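Local coordinates for protein putative aldolase (Bacteroides vulgatus ATCC 8482, PDB 3DXI) that is of unknown function but, as a putative aldolase, folds as a TIM barrel related to the HMGL-like family, at residues Asp89-His92 with Leu93-Ile97; Asn112-Arg115 with Ala116-Leu119. All blocks are in the same frame, centred on the assembly; numbering follows the deposited sequence.

Contact 1 of 2, residues Asp89-His92 with Leu93-Ile97; sequences DLNH and LLLPI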
loop_
_atom_site.group_PDB
_atom_site.type_symbol
_atom_site.label_atom_id
_atom_site.label_comp_id
_atom_site.label_asym_id
_atom_site.label_seq_id
_atom_site.Cartn_x
_atom_site.Cartn_y
_atom_site.Cartn_z
ATOM N N ASP A 89 -17.915 -26.788 -24.684
ATOM C CA ASP A 89 -16.561 -27.102 -24.201
ATOM C C ASP A 89 -16.521 -27.646 -22.776
ATOM O O ASP A 89 -15.520 -28.232 -22.357
ATOM C CB ASP A 89 -15.661 -25.861 -24.246
ATOM C CG ASP A 89 -15.507 -25.294 -25.638
ATOM O OD1 ASP A 89 -15.198 -26.067 -26.567
ATOM O OD2 ASP A 89 -15.681 -24.066 -25.801
ATOM N N LEU A 90 -17.604 -27.452 -22.031
ATOM C CA LEU A 90 -17.660 -27.888 -20.641
ATOM C C LEU A 90 -17.378 -29.360 -20.371
ATOM O O LEU A 90 -16.773 -29.692 -19.347
ATOM C CB LEU A 90 -19.007 -27.496 -20.027
ATOM C CG LEU A 90 -19.277 -25.987 -20.018
ATOM C CD1 LEU A 90 -20.610 -25.705 -19.337
ATOM C CD2 LEU A 90 -18.143 -25.273 -19.298
ATOM N N ASN A 91 -17.797 -30.246 -21.272
ATOM C CA ASN A 91 -17.560 -31.674 -21.061
ATOM C C ASN A 91 -16.085 -32.027 -20.891
ATOM O O ASN A 91 -15.700 -32.651 -19.900
ATOM C CB ASN A 91 -18.147 -32.504 -22.209
ATOM C CG ASN A 91 -19.634 -32.760 -22.041
ATOM O OD1 ASN A 91 -20.079 -33.276 -21.010
ATOM N ND2 ASN A 91 -20.413 -32.402 -23.058
ATOM N N HIS A 92 -15.250 -31.628 -21.840
ATOM C CA HIS A 92 -13.842 -31.959 -21.715
ATOM C C HIS A 92 -13.149 -31.150 -20.627
ATOM O O HIS A 92 -12.252 -31.652 -19.955
ATOM C CB HIS A 92 -13.105 -31.748 -23.032
ATOM C CG HIS A 92 -11.744 -32.373 -23.050
ATOM N ND1 HIS A 92 -10.764 -32.007 -23.948
ATOM C CD2 HIS A 92 -11.202 -33.340 -22.271
ATOM C CE1 HIS A 92 -9.676 -32.722 -23.720
ATOM N NE2 HIS A 92 -9.914 -33.538 -22.709
ATOM N N LEU A 93 -13.571 -29.900 -20.452
ATOM C CA LEU A 93 -12.970 -29.024 -19.447
ATOM C C LEU A 93 -13.279 -29.374 -17.993
ATOM O O LEU A 93 -12.382 -29.366 -17.146
ATOM C CB LEU A 93 -13.392 -27.569 -19.691
ATOM C CG LEU A 93 -12.887 -26.853 -20.943
ATOM C CD1 LEU A 93 -13.587 -25.513 -21.090
ATOM C CD2 LEU A 93 -11.384 -26.663 -20.843
ATOM N N LEU A 94 -14.537 -29.691 -17.699
ATOM C CA LEU A 94 -14.928 -29.961 -16.318
ATOM C C LEU A 94 -15.294 -31.392 -15.923
ATOM O O LEU A 94 -15.063 -31.801 -14.786
ATOM C CB LEU A 94 -16.083 -29.026 -15.942
ATOM C CG LEU A 94 -15.790 -27.537 -16.169
ATOM C CD1 LEU A 94 -16.977 -26.685 -15.766
ATOM C CD2 LEU A 94 -14.578 -27.148 -15.364
ATOM N N LEU A 95 -15.868 -32.146 -16.851
ATOM C CA LEU A 95 -16.276 -33.512 -16.561
ATOM C C LEU A 95 -15.162 -34.335 -15.905
ATOM O O LEU A 95 -15.401 -35.054 -14.936
ATOM C CB LEU A 95 -16.750 -34.191 -17.848
ATOM C CG LEU A 95 -17.877 -35.217 -17.740
ATOM C CD1 LEU A 95 -19.147 -34.543 -17.234
ATOM C CD2 LEU A 95 -18.117 -35.838 -19.113
ATOM N N PRO A 96 -13.921 -34.225 -16.412
ATOM C CA PRO A 96 -12.836 -35.007 -15.806
ATOM C C PRO A 96 -12.476 -34.628 -14.372
ATOM O O PRO A 96 -11.827 -35.406 -13.672
ATOM C CB PRO A 96 -11.662 -34.773 -16.759
ATOM C CG PRO A 96 -12.341 -34.497 -18.084
ATOM C CD PRO A 96 -13.478 -33.597 -17.669
ATOM N N ILE A 97 -12.900 -33.448 -13.923
ATOM C CA ILE A 97 -12.544 -33.008 -12.576
ATOM C C ILE A 97 -13.662 -33.021 -11.539
ATOM O O ILE A 97 -13.512 -32.448 -10.462
ATOM C CB ILE A 97 -11.913 -31.584 -12.599
ATOM C CG1 ILE A 97 -12.964 -30.546 -12.993
ATOM C CG2 ILE A 97 -10.751 -31.541 -13.586
ATOM C CD1 ILE A 97 -12.421 -29.121 -13.063
#
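The imidazole of His92 meets Pro96 obliquely, one turn further on, with ring atom CD2 of His92 4.5 Å from CG of Pro96. They lie on the short helix 90-94 and the 3-10 turn after it, and the helix is the connection of a beta-alpha-beta unit in the TIM barrel, between strands 75-81 and 103-108. The backbone N of Leu93 also lies at a slant to the His92 ring. The amide of Asn91 runs alongside Leu95, and both side chains point the same way. OD1 of Asn91 comes to 3.7 Å from CD2 of Leu95.

Two backbone hydrogen bonds hold the helical turn. Leu93 N donates to Asp89 O at 3.2 Å, and Leu94 N to Leu90 O at 2.8 Å. Both are fairly straight, near 162°. The next step, from Leu95 N to Asn91 O, is weak, and the position of that oxygen is doubtful. Pro96 has no N-H to give, and CD of Pro96 instead rests 3.2 Å from His92 O. Arg46 reaches the end of the turn, donating through NE to Leu93 O and more weakly through NH2 to His92 O.

Leu90, Leu93 and Leu94 are buried: Leu90 against helix 113-124, Leu93 on Leu80 of strand 75-81, and Leu94 on both. Leu90 and Leu94 lie side by side, with CD2 of Leu90 4.0 Å from CD1 of Leu94. Asp89 sends its OD2 outside the turn, to a salt bridge with Lys48 and a hydrogen bond with Thr86. In Leu93, CG turns away from its own carbonyl carbon (chi1 -68°). This brings it back over the start of the turn, with CD1 of Leu93 3.8 Å from CB of Asp89.

Contact 2 of 2, residues Asn112-Arg115 with Ala116-Leu119; sequences NIDR and AIVL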
loop_
_atom_site.group_PDB
_atom_site.type_symbol
_atom_site.label_atom_id
_atom_site.label_comp_id
_atom_site.label_asym_id
_atom_site.label_seq_id
_atom_site.Cartn_x
_atom_site.Cartn_y
_atom_site.Cartn_z
ATOM N N ASN A 112 -20.531 -9.488 -21.508
ATOM C CA ASN A 112 -20.974 -10.851 -21.810
ATOM C C ASN A 112 -21.646 -11.567 -20.634
ATOM O O ASN A 112 -21.661 -12.798 -20.581
ATOM C CB ASN A 112 -19.768 -11.677 -22.260
ATOM C CG ASN A 112 -19.012 -11.023 -23.389
ATOM O OD1 ASN A 112 -17.784 -10.922 -23.353
ATOM N ND2 ASN A 112 -19.739 -10.574 -24.404
ATOM N N ILE A 113 -22.204 -10.809 -19.700
ATOM C CA ILE A 113 -22.848 -11.407 -18.535
ATOM C C ILE A 113 -23.950 -12.414 -18.896
ATOM O O ILE A 113 -24.008 -13.501 -18.318
ATOM C CB ILE A 113 -23.417 -10.302 -17.591
ATOM C CG1 ILE A 113 -23.791 -10.909 -16.235
ATOM C CG2 ILE A 113 -24.610 -9.616 -18.230
ATOM C CD1 ILE A 113 -22.595 -11.452 -15.469
ATOM N N ASP A 114 -24.811 -12.071 -19.854
ATOM C CA ASP A 114 -25.889 -12.977 -20.241
ATOM C C ASP A 114 -25.373 -14.293 -20.816
ATOM O O ASP A 114 -25.937 -15.351 -20.553
ATOM C CB ASP A 114 -26.838 -12.315 -21.249
ATOM C CG ASP A 114 -27.736 -11.260 -20.612
ATOM O OD1 ASP A 114 -28.199 -11.467 -19.469
ATOM O OD2 ASP A 114 -27.998 -10.226 -21.263
ATOM N N ARG A 115 -24.304 -14.231 -21.605
ATOM C CA ARG A 115 -23.734 -15.439 -22.192
ATOM C C ARG A 115 -23.087 -16.265 -21.080
ATOM O O ARG A 115 -23.116 -17.498 -21.104
ATOM C CB ARG A 115 -22.686 -15.068 -23.246
ATOM C CG ARG A 115 -22.262 -16.221 -24.136
ATOM C CD ARG A 115 -20.837 -16.022 -24.624
ATOM N NE ARG A 115 -20.665 -14.779 -25.361
ATOM C CZ ARG A 115 -19.526 -14.094 -25.419
ATOM N NH1 ARG A 115 -18.448 -14.522 -24.773
ATOM N NH2 ARG A 115 -19.456 -12.987 -26.144
ATOM N N ALA A 116 -22.507 -15.578 -20.101
ATOM C CA ALA A 116 -21.860 -16.252 -18.976
ATOM C C ALA A 116 -22.891 -16.979 -18.111
ATOM O O ALA A 116 -22.594 -18.027 -17.532
ATOM C CB ALA A 116 -21.078 -15.242 -18.131
ATOM N N ILE A 117 -24.100 -16.424 -18.028
ATOM C CA ILE A 117 -25.165 -17.039 -17.234
ATOM C C ILE A 117 -25.567 -18.387 -17.828
ATOM O O ILE A 117 -25.916 -19.319 -17.102
ATOM C CB ILE A 117 -26.410 -16.114 -17.141
ATOM C CG1 ILE A 117 -26.061 -14.871 -16.317
ATOM C CG2 ILE A 117 -27.591 -16.873 -16.513
ATOM C CD1 ILE A 117 -27.155 -13.825 -16.262
ATOM N N VAL A 118 -25.513 -18.477 -19.154
ATOM C CA VAL A 118 -25.837 -19.707 -19.863
ATOM C C VAL A 118 -24.786 -20.749 -19.492
ATOM O O VAL A 118 -25.098 -21.910 -19.229
ATOM C CB VAL A 118 -25.799 -19.490 -21.397
ATOM C CG1 VAL A 118 -25.923 -20.829 -22.115
ATOM C CG2 VAL A 118 -26.917 -18.528 -21.822
ATOM N N LEU A 119 -23.530 -20.318 -19.478
ATOM C CA LEU A 119 -22.416 -21.194 -19.139
ATOM C C LEU A 119 -22.560 -21.648 -17.686
ATOM O O LEU A 119 -22.504 -22.849 -17.387
ATOM C CB LEU A 119 -21.099 -20.439 -19.331
ATOM C CG LEU A 119 -19.786 -21.221 -19.295
ATOM C CD1 LEU A 119 -19.762 -22.233 -20.435
ATOM C CD2 LEU A 119 -18.617 -20.248 -19.421
#
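Ala116 is tied back to Asn112, the residue just before helix 113-124, by a hydrogen bond of 2.9 Å from Ala116 N to Asn112 O. The donor lies nearly in line with that C=O. The helix joins strands 103-108 and 129-134 as a beta-alpha-beta crossover of the TIM barrel. Asn112 holds the N-cap position, but its side chain makes no capping bond. CB of Asn112 lies instead over the centre of one face of the Arg115 guanidinium, 3.9 Å above the plane. Arg115 NH1 forms a salt bridge with Glu82 OE1. The methyl of Ala116 is buried and touches Glu82 too.

Ile117 N makes a hydrogen bond to Ile113 O, also at 2.9 Å, with a second, weak one to Asp114 O. Its CG1 sits beside the backbone N (chi1 -67°), and this branch leads back along the helix. CG1 of Ile117 therefore rests 3.2 Å from Ile113 O. The tip, CD1 of Ile117, passes alongside the Asp114 carboxylate, with OD1 of Asp114 4.1 Å away. Ile113 and Ile117 both pack on Phe132 of strand 129-134, which joins this side of the helix to the barrel wall.

Val118 is exposed. Its N has two weak partners, Asp114 O and Arg115 O, and CG2 of Val118 lies 3.6 Å from Asp114 O. At Leu119 the regular pattern returns: Leu119 N donates to Arg115 O at 3.3 Å, with an N-H...O angle of 156°.

Contact 1 and contact 2 follow one another along the chain. Their centres are about 18 Å apart. Contact 1 covers the short helix 90-94 and its end, while contact 2 is the first part of helix 113-124. The two helices are successive connections of the barrel and share strand 103-108 between them. They pack against each other on the outside of the barrel, where CD2 of Leu90 in contact 1 meets CD1 of Leu119 in contact 2 at 3.6 Å. This contact ties two neighbouring beta-alpha-beta units together through their helices. Neither contact touches the other chain of the assembly.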